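Local coordinates for tryptophanyl-tRNA synthetase (Thermus thermophilus, PDB 2EL7), which probably catalyses the ATP-dependent attachment of tryptophan to its cognate tRNA, as a homodimeric class I aminoacyl-tRNA synthetase, at residues A[4-9]-A[37-42]; A[33-38]-A[78-83]; A[61-66]-A[298-303]; A[85-90]-A[309-314]; A[145-150]-A[176-181]. All blocks are in the same frame, centred on the assembly; numbering follows the deposited sequence.

Overall arrangement
The five contacts run from the Rossmann-type core of a class I synthetase out to its dimer-forming side. Contacts 1 and 2 come first along the chain, share strand 37-41 (about 8 Å between centres) and build the parallel sheet 4-8, 37-41, 80-83. Contact 5 follows, pairing strands 144-146 and 177-179 about 12 Å from contact 1, centre to centre; its Pro146 packs on strand 4-8. Helix 296-324 returns at the end of the chain to close contacts 3 and 4, about 16 Å between centres. This late helix thus backs the early sheet, and both its contacts touch the second subunit. Contacts 3 and 5, centres about 25 Å apart, lie on opposite sides of the chain's centre.

Contact 1 of 5, residues A[4-9]-A[37-42]; sequences VLSGIQ and AFFCIV
Val4 O accepts from Phe38 N in the first rung of a backbone ladder between the parallel strands 4-8 and 37-41. The donors then come from each strand in turn: Ser6 N to Phe38 O, Cys40 N to Ser6 O, Ile8 N to Cys40 O (2.8 Å, 173° at the hydrogen) and Val42 N to Ile8 O. CA-H...O contacts such as Ile41 CA to Ile8 O at 3.3 Å accompany the pairing.

Water adds a polar link on the face that carries Ser6, Ile8, Phe39 and Ile41. It donates to Phe38 O at 2.7 Å, is hydrogen-bonded to Ser6 OG at 2.8 Å, and sits over the centre of the Phe39 ring.

Apolar contacts on that same face join Ile8 CG2 to Ile41 CG1 at 4.0 Å and Ser6 CB to Phe39 CD2. On the face of Leu5, Phe38 and Cys40, Leu5, its CG anti to the backbone N (chi1 177°), brings CD1 to Phe38 CB at 3.8 Å and close to Cys40 CB.

Helix 16-33 joins the strands in a beta-alpha-beta crossover and packs through Trp26 on Ser6, Ile8 and Phe39, whereas helix 124-139 packs on Leu5 and Cys40; Cys40 touches Asp136, a predicted tryptophan-binding residue, and strand 80-83 continues the sheet beyond 37-41.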
# COMPACT_ATOMS: atom_id res chain seq x y z
N VAL A 4 21.90 0.21 8.43
CA VAL A 4 21.37 -1.12 8.35
C VAL A 4 19.91 -1.19 8.79
O VAL A 4 19.51 -0.48 9.71
CB VAL A 4 22.22 -2.09 9.22
CG1 VAL A 4 21.53 -3.46 9.35
CG2 VAL A 4 23.59 -2.27 8.57
N LEU A 5 19.11 -2.00 8.11
CA LEU A 5 17.74 -2.18 8.51
C LEU A 5 17.57 -3.65 8.83
O LEU A 5 17.79 -4.51 7.96
CB LEU A 5 16.75 -1.79 7.42
CG LEU A 5 15.32 -2.10 7.93
CD1 LEU A 5 14.89 -1.12 9.03
CD2 LEU A 5 14.33 -2.03 6.79
N SER A 6 17.22 -3.96 10.07
CA SER A 6 17.02 -5.35 10.47
C SER A 6 15.58 -5.59 10.91
O SER A 6 15.06 -4.87 11.76
CB SER A 6 17.99 -5.73 11.59
OG SER A 6 19.34 -5.49 11.20
N GLY A 7 14.95 -6.61 10.33
CA GLY A 7 13.57 -6.92 10.65
C GLY A 7 13.40 -7.88 11.80
O GLY A 7 14.02 -8.96 11.83
N ILE A 8 12.56 -7.49 12.76
CA ILE A 8 12.26 -8.28 13.95
C ILE A 8 10.81 -8.77 13.89
O ILE A 8 9.87 -7.97 13.75
CB ILE A 8 12.45 -7.43 15.22
CG1 ILE A 8 13.94 -7.19 15.46
CG2 ILE A 8 11.78 -8.10 16.44
CD1 ILE A 8 14.21 -6.36 16.70
N GLN A 9 10.61 -10.07 14.01
CA GLN A 9 9.25 -10.59 13.97
C GLN A 9 8.47 -10.16 15.22
O GLN A 9 9.03 -10.12 16.33
CB GLN A 9 9.26 -12.12 13.83
CG GLN A 9 9.85 -12.56 12.51
CD GLN A 9 9.19 -11.85 11.33
OE1 GLN A 9 7.96 -11.77 11.27
NE2 GLN A 9 10.00 -11.33 10.40
N ALA A 37 21.76 2.04 13.06
CA ALA A 37 21.47 0.62 13.07
C ALA A 37 19.97 0.58 13.34
O ALA A 37 19.56 0.52 14.48
CB ALA A 37 22.23 -0.09 14.20
N PHE A 38 19.15 0.68 12.28
CA PHE A 38 17.70 0.63 12.44
C PHE A 38 17.16 -0.76 12.68
O PHE A 38 17.49 -1.71 11.95
CB PHE A 38 16.99 1.20 11.22
CG PHE A 38 17.10 2.69 11.09
CD1 PHE A 38 16.17 3.40 10.34
CD2 PHE A 38 18.13 3.39 11.70
CE1 PHE A 38 16.26 4.76 10.21
CE2 PHE A 38 18.22 4.75 11.58
CZ PHE A 38 17.28 5.44 10.83
N PHE A 39 16.31 -0.90 13.69
CA PHE A 39 15.71 -2.20 13.99
C PHE A 39 14.22 -2.01 13.96
O PHE A 39 13.68 -1.23 14.74
CB PHE A 39 16.17 -2.74 15.36
CG PHE A 39 17.64 -3.08 15.41
CD1 PHE A 39 18.59 -2.12 15.80
CD2 PHE A 39 18.09 -4.36 15.08
CE1 PHE A 39 19.94 -2.43 15.88
CE2 PHE A 39 19.45 -4.70 15.15
CZ PHE A 39 20.38 -3.74 15.55
N CYS A 40 13.57 -2.71 13.03
CA CYS A 40 12.13 -2.59 12.78
C CYS A 40 11.30 -3.83 13.12
O CYS A 40 11.49 -4.88 12.53
CB CYS A 40 11.92 -2.23 11.30
SG CYS A 40 10.25 -1.78 10.73
N ILE A 41 10.39 -3.68 14.09
CA ILE A 41 9.51 -4.76 14.50
C ILE A 41 8.41 -4.76 13.43
O ILE A 41 7.55 -3.87 13.40
CB ILE A 41 8.91 -4.47 15.91
CG1 ILE A 41 10.00 -4.56 16.98
CG2 ILE A 41 7.78 -5.45 16.22
CD1 ILE A 41 9.54 -4.19 18.39
N VAL A 42 8.42 -5.75 12.54
CA VAL A 42 7.45 -5.77 11.45
C VAL A 42 6.04 -6.30 11.75
O VAL A 42 5.64 -7.34 11.23
CB VAL A 42 8.03 -6.52 10.20
CG1 VAL A 42 9.19 -5.73 9.63
CG2 VAL A 42 8.50 -7.91 10.58
O HOH W 1 19.89 -2.91 12.18

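Contact 2 of 5, residues A[33-38]-A[78-83]; sequences LGRDAF and KVTLFV
Gly34 O and Val79 CA meet in a CA-H...O contact of 3.3 Å at the opening of a second parallel pairing in the Rossmann-type sheet. Here strand 37-41 lies beside strand 80-83, and helix 55-72 makes the beta-alpha-beta connection between them. Gly34, with positive phi, is where the chain leaves helix 16-33 and turns toward the strand.

Arg35 follows with a side chain bent at chi2 and chi3, which folds its guanidinium back over the entry to strand 80-83. Two nitrogens grip one carbonyl side-on: NE and NH1 both donate to Val79 O, the latter at 3.0 Å. The oxygen lies near the guanidinium plane, but only NH1 approaches in the carbonyl plane; NE comes from above it. Lys78 CA covers one guanidinium face, while the ammonium group of Lys78 forms a salt bridge with Glu31. Arg309, whose guanidinium lies close to that of Arg35, is hydrogen-bonded to Thr80 OG1.

Ala37 supplies O to Thr80 N in a weak bond of 3.3 Å, and its CB packs loosely on Val79 CG1.

Phe38 forms the bridge with Thr80, where the two side chains lie side by side and point the same way. Phe82 meets the Phe38 ring obliquely, planes at 89°, with Phe82 CE2 3.9 Å from Phe38 CD1. Over one face of the Phe38 ring, Thr80 CG2 makes a CH-pi contact, 4.1 Å from the ring centroid and 17° off the normal.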
# COMPACT_ATOMS: atom_id res chain seq x y z
N LEU A 33 27.35 0.77 14.18
CA LEU A 33 26.61 1.83 13.53
C LEU A 33 25.87 2.78 14.45
O LEU A 33 25.49 3.87 14.03
CB LEU A 33 25.66 1.23 12.49
CG LEU A 33 26.42 0.32 11.51
CD1 LEU A 33 25.46 -0.42 10.57
CD2 LEU A 33 27.41 1.17 10.72
N GLY A 34 25.68 2.39 15.69
CA GLY A 34 25.01 3.26 16.63
C GLY A 34 23.58 3.53 16.23
O GLY A 34 22.78 2.59 16.10
N ARG A 35 23.24 4.81 16.00
CA ARG A 35 21.89 5.22 15.66
C ARG A 35 21.48 4.82 14.24
O ARG A 35 20.30 4.73 13.91
CB ARG A 35 21.75 6.72 15.84
CG ARG A 35 20.70 7.14 16.84
CD ARG A 35 21.15 7.26 18.29
NE ARG A 35 20.39 6.36 19.16
CZ ARG A 35 19.99 6.61 20.41
NH1 ARG A 35 19.32 5.67 21.06
NH2 ARG A 35 20.21 7.77 21.01
N ASP A 36 22.46 4.58 13.38
CA ASP A 36 22.16 4.17 12.03
C ASP A 36 21.98 2.68 11.92
O ASP A 36 22.03 2.11 10.83
CB ASP A 36 23.23 4.68 11.08
CG ASP A 36 22.93 6.09 10.62
OD1 ASP A 36 23.86 6.92 10.59
OD2 ASP A 36 21.75 6.35 10.27
N ALA A 37 21.76 2.04 13.06
CA ALA A 37 21.47 0.62 13.07
C ALA A 37 19.97 0.58 13.34
O ALA A 37 19.56 0.52 14.48
CB ALA A 37 22.23 -0.09 14.20
N PHE A 38 19.15 0.68 12.28
CA PHE A 38 17.70 0.63 12.44
C PHE A 38 17.16 -0.76 12.68
O PHE A 38 17.49 -1.71 11.95
CB PHE A 38 16.99 1.20 11.22
CG PHE A 38 17.10 2.69 11.09
CD1 PHE A 38 16.17 3.40 10.34
CD2 PHE A 38 18.13 3.39 11.70
CE1 PHE A 38 16.26 4.76 10.21
CE2 PHE A 38 18.22 4.75 11.58
CZ PHE A 38 17.28 5.44 10.83
N LYS A 78 21.79 3.23 22.29
CA LYS A 78 22.74 3.21 21.18
C LYS A 78 22.09 3.10 19.81
O LYS A 78 22.51 3.80 18.88
CB LYS A 78 23.70 2.04 21.33
CG LYS A 78 24.59 2.08 22.57
CD LYS A 78 25.52 0.88 22.55
CE LYS A 78 26.15 0.63 23.90
NZ LYS A 78 26.79 -0.72 23.91
N VAL A 79 21.05 2.27 19.67
CA VAL A 79 20.43 2.09 18.35
C VAL A 79 19.10 2.79 18.10
O VAL A 79 18.71 3.70 18.85
CB VAL A 79 20.28 0.59 18.01
CG1 VAL A 79 21.57 -0.14 18.35
CG2 VAL A 79 19.07 -0.03 18.75
N THR A 80 18.43 2.38 17.02
CA THR A 80 17.14 2.97 16.64
C THR A 80 16.14 1.86 16.43
O THR A 80 16.15 1.21 15.40
CB THR A 80 17.28 3.83 15.37
OG1 THR A 80 18.08 4.97 15.70
CG2 THR A 80 15.93 4.33 14.84
N LEU A 81 15.30 1.65 17.43
CA LEU A 81 14.28 0.60 17.44
C LEU A 81 12.91 1.20 17.34
O LEU A 81 12.57 2.10 18.10
CB LEU A 81 14.37 -0.18 18.73
CG LEU A 81 13.43 -1.36 18.98
CD1 LEU A 81 13.65 -2.45 17.94
CD2 LEU A 81 13.72 -1.92 20.39
N PHE A 82 12.11 0.69 16.40
CA PHE A 82 10.77 1.19 16.18
C PHE A 82 9.84 0.12 15.61
O PHE A 82 10.29 -0.95 15.17
CB PHE A 82 10.83 2.40 15.25
CG PHE A 82 11.38 2.09 13.89
CD1 PHE A 82 10.52 1.77 12.85
CD2 PHE A 82 12.75 2.15 13.64
CE1 PHE A 82 11.03 1.51 11.56
CE2 PHE A 82 13.26 1.90 12.37
CZ PHE A 82 12.39 1.58 11.32
N VAL A 83 8.54 0.41 15.63
CA VAL A 83 7.52 -0.51 15.12
C VAL A 83 7.13 -0.08 13.71
O VAL A 83 6.79 1.08 13.48
CB VAL A 83 6.25 -0.49 16.00
CG1 VAL A 83 5.16 -1.35 15.35
CG2 VAL A 83 6.58 -0.98 17.39

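Contact 3 of 5, residues A[61-66]-A[298-303]; sequences RTFEAA and YVMDAL
The Phe63 ring meets helix 296-324 through its CD1-CE1 side. At that edge, near the ring plane, lies Met300 SD, 3.6 Å from Phe63 CD1 and 75° off the ring normal as seen from the centroid, which makes this an edge-on Met-aromatic contact. Val299 approaches the same side obliquely, with CG1 3.7 Å from Phe63 CE1 and CB equally near that carbon.

The torsions explain how one ring reaches both residues. A chi1 of 168° swings the Phe63 ring to the side opposite its own amide nitrogen and sends it across the gap toward the second helix, while the Met300 chain is bent at chi2 and chi3 so that its sulfur turns back to the ring. The methionine and phenylalanine side chains cross at about a right angle.

One turn further along, small and branched residues fill the interface. Ala66 CB points at the partner helix and touches Val299 CG1 at 3.7 Å and Leu303 CD2 at 3.9 Å. Val299 CG1 touches both the ring and the alanine methyl. The short helix segments cross at 90° with axes 10.2 Å apart, so contact is confined to a compact patch.

Ala66 also packs on Ile41 of the central sheet, and Leu303 on Leu81 and Val83, placing the patch beside the sheet. Met300 and Leu303 additionally meet Leu329 and Leu328 of the second subunit. The contact between these segments rests on apolar burial, with the Met300 sulfur at the ring edge as its one sulfur-aromatic element.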
# COMPACT_ATOMS: atom_id res chain seq x y z
N ARG A 61 1.97 -8.71 21.65
CA ARG A 61 3.10 -9.45 21.08
C ARG A 61 4.14 -8.50 20.50
O ARG A 61 5.34 -8.79 20.52
CB ARG A 61 2.63 -10.43 19.99
CG ARG A 61 2.24 -11.80 20.52
CD ARG A 61 1.18 -12.42 19.66
NE ARG A 61 1.57 -12.49 18.26
CZ ARG A 61 0.71 -12.36 17.26
NH1 ARG A 61 -0.58 -12.15 17.51
NH2 ARG A 61 1.13 -12.45 16.00
N THR A 62 3.69 -7.36 19.99
CA THR A 62 4.61 -6.41 19.41
C THR A 62 5.43 -5.75 20.49
O THR A 62 6.63 -5.53 20.33
CB THR A 62 3.87 -5.34 18.63
OG1 THR A 62 3.19 -5.96 17.52
CG2 THR A 62 4.81 -4.25 18.14
N PHE A 63 4.77 -5.47 21.61
CA PHE A 63 5.43 -4.81 22.74
C PHE A 63 6.43 -5.76 23.39
O PHE A 63 7.50 -5.33 23.83
CB PHE A 63 4.38 -4.36 23.76
CG PHE A 63 4.96 -3.95 25.08
CD1 PHE A 63 5.47 -2.68 25.25
CD2 PHE A 63 5.08 -4.87 26.11
CE1 PHE A 63 6.10 -2.33 26.44
CE2 PHE A 63 5.71 -4.54 27.29
CZ PHE A 63 6.22 -3.27 27.46
N GLU A 64 6.08 -7.05 23.48
CA GLU A 64 6.96 -8.05 24.07
C GLU A 64 8.16 -8.27 23.17
O GLU A 64 9.25 -8.52 23.66
CB GLU A 64 6.22 -9.38 24.30
CG GLU A 64 5.24 -9.36 25.47
CD GLU A 64 4.40 -10.64 25.58
OE1 GLU A 64 4.47 -11.50 24.67
OE2 GLU A 64 3.65 -10.78 26.58
N ALA A 65 7.96 -8.18 21.85
CA ALA A 65 9.05 -8.33 20.88
C ALA A 65 10.12 -7.30 21.20
O ALA A 65 11.31 -7.59 21.18
CB ALA A 65 8.53 -8.12 19.46
N ALA A 66 9.69 -6.08 21.48
CA ALA A 66 10.64 -5.03 21.82
C ALA A 66 11.30 -5.33 23.15
O ALA A 66 12.52 -5.25 23.30
CB ALA A 66 9.93 -3.66 21.88
N TYR A 298 9.91 2.52 29.73
CA TYR A 298 11.22 2.55 29.09
C TYR A 298 11.11 1.97 27.67
O TYR A 298 11.68 2.50 26.73
CB TYR A 298 12.23 1.71 29.88
CG TYR A 298 13.63 1.77 29.32
CD1 TYR A 298 14.43 2.90 29.51
CD2 TYR A 298 14.13 0.74 28.53
CE1 TYR A 298 15.68 3.01 28.90
CE2 TYR A 298 15.37 0.83 27.92
CZ TYR A 298 16.15 1.97 28.10
OH TYR A 298 17.39 2.06 27.48
N VAL A 299 10.37 0.87 27.53
CA VAL A 299 10.24 0.24 26.23
C VAL A 299 9.43 1.10 25.29
O VAL A 299 9.85 1.33 24.16
CB VAL A 299 9.58 -1.12 26.36
CG1 VAL A 299 9.42 -1.78 24.99
CG2 VAL A 299 10.42 -1.98 27.31
N MET A 300 8.29 1.58 25.76
CA MET A 300 7.44 2.42 24.93
C MET A 300 8.12 3.73 24.52
O MET A 300 7.89 4.23 23.42
CB MET A 300 6.11 2.71 25.62
CG MET A 300 5.22 1.46 25.78
SD MET A 300 4.75 0.68 24.21
CE MET A 300 4.31 2.11 23.27
N ASP A 301 8.97 4.26 25.39
CA ASP A 301 9.68 5.51 25.13
C ASP A 301 10.81 5.27 24.12
O ASP A 301 11.09 6.13 23.27
CB ASP A 301 10.23 6.08 26.44
CG ASP A 301 10.83 7.48 26.29
OD1 ASP A 301 12.06 7.60 26.19
OD2 ASP A 301 10.07 8.46 26.25
N ALA A 302 11.46 4.11 24.21
CA ALA A 302 12.50 3.77 23.26
C ALA A 302 11.84 3.62 21.87
O ALA A 302 12.40 4.05 20.85
CB ALA A 302 13.17 2.47 23.66
N LEU A 303 10.64 3.04 21.84
CA LEU A 303 9.91 2.87 20.58
C LEU A 303 9.48 4.23 20.01
O LEU A 303 9.60 4.48 18.82
CB LEU A 303 8.66 1.98 20.79
CG LEU A 303 8.94 0.52 21.22
CD1 LEU A 303 7.65 -0.26 21.30
CD2 LEU A 303 9.87 -0.13 20.21

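Contact 4 of 5, residues A[85-90]-A[309-314]; sequences SHVPEH and RARAVA
Val87 and Arg311 bring the two backbones to 5.9 Å between their CA atoms, and Glu89 and Ala314 to 6.6 Å. Here the connection leading from strand 80-83 of the Rossmann-type fold into helix 89-99 passes alongside helix 296-324. Ser85 and His86 finish a 3-10 segment, after which the backbone extends at Val87 and becomes helical again by His90. Residues 309-314 are regular helix, as the bond from Ala314 N to Ala310 O reflects.

Val87 is the apolar link. Its chi1 of -175° places CG1 across from the main-chain nitrogen and directs that methyl to Ala314 CB at 3.7 Å, while CG2 lies 4.1 Å from Arg311 NH1. Beyond it Glu89 and Ala314 oppose their CB atoms at 4.2 Å.

Arg311 reaches across from the helix and bends at chi3 (52°), bringing NH1 to 2.9 Å from His86 O. The oxygen lies at the guanidinium edge near its plane, but the angle is poor for a hydrogen bond, and at most a charge-dipole attraction is probable. Glu89 OE1 is 5.6 Å from Arg311 NE, too far for a direct ion pair although the charges are opposite; Glu89 OE2 instead bonds Gln315 NE2.

The same connection also reaches the second subunit: His86 NE2 is hydrogen-bonded to Leu328 O of the second subunit, and Pro88 packs on Glu92 of that subunit. Within the turn, His90 ND1 donates to Val87 O at 3.1 Å, with the acceptor only 7° out of the imidazole plane.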
# COMPACT_ATOMS: atom_id res chain seq x y z
N SER A 85 4.43 -0.20 11.72
CA SER A 85 3.22 0.64 11.60
C SER A 85 3.31 2.06 12.18
O SER A 85 2.45 2.89 11.91
CB SER A 85 1.98 -0.07 12.19
OG SER A 85 2.02 -0.20 13.61
N HIS A 86 4.33 2.35 12.99
CA HIS A 86 4.46 3.70 13.54
C HIS A 86 4.98 4.71 12.53
O HIS A 86 4.86 5.90 12.73
CB HIS A 86 5.31 3.70 14.81
CG HIS A 86 4.65 2.99 15.95
ND1 HIS A 86 5.13 3.03 17.24
CD2 HIS A 86 3.54 2.21 15.99
CE1 HIS A 86 4.36 2.30 18.02
NE2 HIS A 86 3.38 1.79 17.29
N VAL A 87 5.56 4.24 11.43
CA VAL A 87 6.01 5.13 10.37
C VAL A 87 5.30 4.64 9.11
O VAL A 87 5.83 3.86 8.33
CB VAL A 87 7.52 5.08 10.20
CG1 VAL A 87 7.96 6.11 9.17
CG2 VAL A 87 8.17 5.35 11.56
N PRO A 88 4.07 5.09 8.91
CA PRO A 88 3.20 4.74 7.79
C PRO A 88 3.62 5.14 6.38
O PRO A 88 3.10 4.59 5.41
CB PRO A 88 1.88 5.38 8.20
CG PRO A 88 2.37 6.69 8.80
CD PRO A 88 3.48 6.18 9.71
N GLU A 89 4.53 6.11 6.27
CA GLU A 89 5.02 6.59 4.98
C GLU A 89 5.45 5.43 4.06
O GLU A 89 5.24 5.49 2.85
CB GLU A 89 6.25 7.51 5.14
CG GLU A 89 6.04 8.96 5.55
CD GLU A 89 5.59 9.13 6.98
OE1 GLU A 89 5.87 8.25 7.82
OE2 GLU A 89 4.97 10.16 7.28
N HIS A 90 6.05 4.38 4.60
CA HIS A 90 6.48 3.33 3.71
C HIS A 90 5.36 2.66 2.95
O HIS A 90 5.61 2.13 1.86
CB HIS A 90 7.41 2.30 4.41
CG HIS A 90 6.70 1.24 5.19
ND1 HIS A 90 6.21 1.44 6.46
CD2 HIS A 90 6.38 -0.03 4.86
CE1 HIS A 90 5.62 0.34 6.88
NE2 HIS A 90 5.71 -0.57 5.93
N ARG A 309 13.02 9.46 15.10
CA ARG A 309 14.27 9.38 14.36
C ARG A 309 14.12 8.74 12.96
O ARG A 309 14.64 9.26 11.98
CB ARG A 309 15.26 8.58 15.21
CG ARG A 309 16.66 8.58 14.72
CD ARG A 309 17.53 7.80 15.73
NE ARG A 309 17.47 8.33 17.09
CZ ARG A 309 17.29 7.61 18.20
NH1 ARG A 309 17.27 8.20 19.38
NH2 ARG A 309 17.12 6.30 18.13
N ALA A 310 13.42 7.60 12.88
CA ALA A 310 13.24 6.93 11.61
C ALA A 310 12.32 7.76 10.70
O ALA A 310 12.57 7.87 9.49
CB ALA A 310 12.66 5.54 11.84
N ARG A 311 11.27 8.33 11.28
CA ARG A 311 10.30 9.14 10.55
C ARG A 311 10.90 10.44 9.97
O ARG A 311 10.43 10.94 8.95
CB ARG A 311 9.11 9.48 11.45
CG ARG A 311 8.02 10.33 10.77
CD ARG A 311 6.67 10.21 11.47
NE ARG A 311 6.80 10.47 12.90
CZ ARG A 311 6.59 9.56 13.86
NH1 ARG A 311 6.22 8.31 13.54
NH2 ARG A 311 6.81 9.89 15.13
N ALA A 312 11.91 10.98 10.64
CA ALA A 312 12.55 12.20 10.15
C ALA A 312 13.15 11.82 8.78
O ALA A 312 13.03 12.58 7.80
CB ALA A 312 13.66 12.67 11.14
N VAL A 313 13.79 10.66 8.73
CA VAL A 313 14.37 10.18 7.47
C VAL A 313 13.27 9.82 6.45
O VAL A 313 13.33 10.25 5.30
CB VAL A 313 15.25 8.92 7.71
CG1 VAL A 313 15.64 8.28 6.40
CG2 VAL A 313 16.51 9.32 8.47
N ALA A 314 12.26 9.06 6.88
CA ALA A 314 11.17 8.63 5.97
C ALA A 314 10.43 9.77 5.27
O ALA A 314 10.16 9.69 4.08
CB ALA A 314 10.17 7.75 6.71

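Contact 5 of 5, residues A[145-150]-A[176-181]; sequences VPVGED and PQALLN
Val145 and Ala178 are paired in a short parallel ladder, and the close packing lies along its backbones. Val145 N donates to Gln177 O, Leu179 N to Val145 O at 2.9 Å, and Val147 N to Leu179 O at 3.1 Å. Pro146, which has no N-H to give, still joins the ladder through its CA, 3.2 Å from Leu179 O.

Side chains add to this packed part. Val145 CG2 faces Pro176 CB, and both residues also pack on Ile137 of helix 124-139; Pro146 and Leu179 touch helix 16-33. Val147 CG2 meets Ala178 CB at 3.9 Å, and Val147 also packs on His154 and Ile155 of helix 153-169.

Toward residues 148-150 the pairing ends and contact becomes sparse. Leu180, an exposed residue, reaches back with CD2 to Val147 O (3.3 Å) and Glu149 CA (3.8 Å). Glu149 is exposed and poorly ordered, with its carboxylate leading away to a long, weak ion pair with Arg186.

Strands 144-146 and 177-179, linked through helix 153-169, form a beta-alpha-beta unit. The loop after its first strand carries Gly148, Glu149 and Asp150, predicted to bind ATP, in keeping with nucleotide sites at the C-terminal ends of parallel strands in Rossmann-type folds.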
# COMPACT_ATOMS: atom_id res chain seq x y z
N VAL A 145 21.14 -5.28 4.88
CA VAL A 145 20.04 -5.93 5.53
C VAL A 145 20.43 -7.32 5.96
O VAL A 145 20.72 -8.16 5.12
CB VAL A 145 18.83 -6.03 4.60
CG1 VAL A 145 17.63 -6.63 5.35
CG2 VAL A 145 18.46 -4.65 4.05
N PRO A 146 20.46 -7.59 7.27
CA PRO A 146 20.83 -8.94 7.72
C PRO A 146 19.68 -9.89 7.48
O PRO A 146 18.54 -9.59 7.83
CB PRO A 146 21.13 -8.75 9.19
CG PRO A 146 20.22 -7.64 9.58
CD PRO A 146 20.34 -6.67 8.41
N VAL A 147 19.97 -11.03 6.86
CA VAL A 147 18.95 -12.04 6.54
C VAL A 147 19.53 -13.47 6.53
O VAL A 147 20.74 -13.66 6.36
CB VAL A 147 18.34 -11.79 5.15
CG1 VAL A 147 17.61 -10.45 5.11
CG2 VAL A 147 19.45 -11.83 4.11
N GLY A 148 18.65 -14.46 6.69
CA GLY A 148 19.05 -15.85 6.65
C GLY A 148 19.36 -16.19 5.21
O GLY A 148 18.95 -15.46 4.31
N GLU A 149 20.06 -17.28 4.95
CA GLU A 149 20.40 -17.62 3.57
C GLU A 149 19.20 -17.86 2.65
O GLU A 149 19.28 -17.66 1.45
CB GLU A 149 21.35 -18.83 3.53
CG GLU A 149 21.12 -19.86 4.63
CD GLU A 149 22.04 -21.08 4.49
OE1 GLU A 149 22.05 -21.93 5.41
OE2 GLU A 149 22.74 -21.18 3.45
N ASP A 150 18.07 -18.27 3.21
CA ASP A 150 16.90 -18.52 2.39
C ASP A 150 16.00 -17.30 2.31
O ASP A 150 14.79 -17.44 2.13
CB ASP A 150 16.11 -19.72 2.93
CG ASP A 150 15.78 -19.57 4.41
OD1 ASP A 150 15.04 -20.44 4.94
OD2 ASP A 150 16.26 -18.60 5.05
N PRO A 176 20.44 -2.05 -1.73
CA PRO A 176 20.85 -2.79 -0.54
C PRO A 176 21.50 -4.12 -0.78
O PRO A 176 21.20 -4.81 -1.75
CB PRO A 176 19.55 -2.92 0.26
CG PRO A 176 18.52 -2.89 -0.81
CD PRO A 176 18.98 -1.83 -1.75
N GLN A 177 22.42 -4.47 0.12
CA GLN A 177 23.10 -5.75 0.03
C GLN A 177 22.73 -6.59 1.24
O GLN A 177 22.56 -6.07 2.34
CB GLN A 177 24.61 -5.54 -0.03
CG GLN A 177 25.11 -5.28 -1.44
CD GLN A 177 26.57 -4.85 -1.46
OE1 GLN A 177 27.41 -5.44 -0.77
NE2 GLN A 177 26.88 -3.83 -2.26
N ALA A 178 22.58 -7.89 1.01
CA ALA A 178 22.25 -8.84 2.06
C ALA A 178 23.49 -9.07 2.93
O ALA A 178 24.62 -9.11 2.43
CB ALA A 178 21.81 -10.14 1.46
N LEU A 179 23.27 -9.19 4.23
CA LEU A 179 24.37 -9.47 5.15
C LEU A 179 24.04 -10.82 5.76
O LEU A 179 23.10 -10.94 6.55
CB LEU A 179 24.45 -8.42 6.27
CG LEU A 179 25.46 -8.67 7.41
CD1 LEU A 179 26.87 -8.71 6.83
CD2 LEU A 179 25.35 -7.56 8.46
N LEU A 180 24.81 -11.84 5.37
CA LEU A 180 24.60 -13.18 5.90
C LEU A 180 25.35 -13.31 7.21
O LEU A 180 26.09 -12.41 7.60
CB LEU A 180 25.09 -14.22 4.90
CG LEU A 180 24.23 -14.23 3.63
CD1 LEU A 180 24.81 -15.14 2.57
CD2 LEU A 180 22.84 -14.69 4.00
N ASN A 181 25.18 -14.45 7.87
CA ASN A 181 25.78 -14.70 9.18
C ASN A 181 26.33 -16.14 9.27
O ASN A 181 25.90 -16.94 10.12
CB ASN A 181 24.68 -14.46 10.23
CG ASN A 181 25.19 -14.46 11.64
OD1 ASN A 181 26.34 -14.10 11.90
ND2 ASN A 181 24.33 -14.84 12.58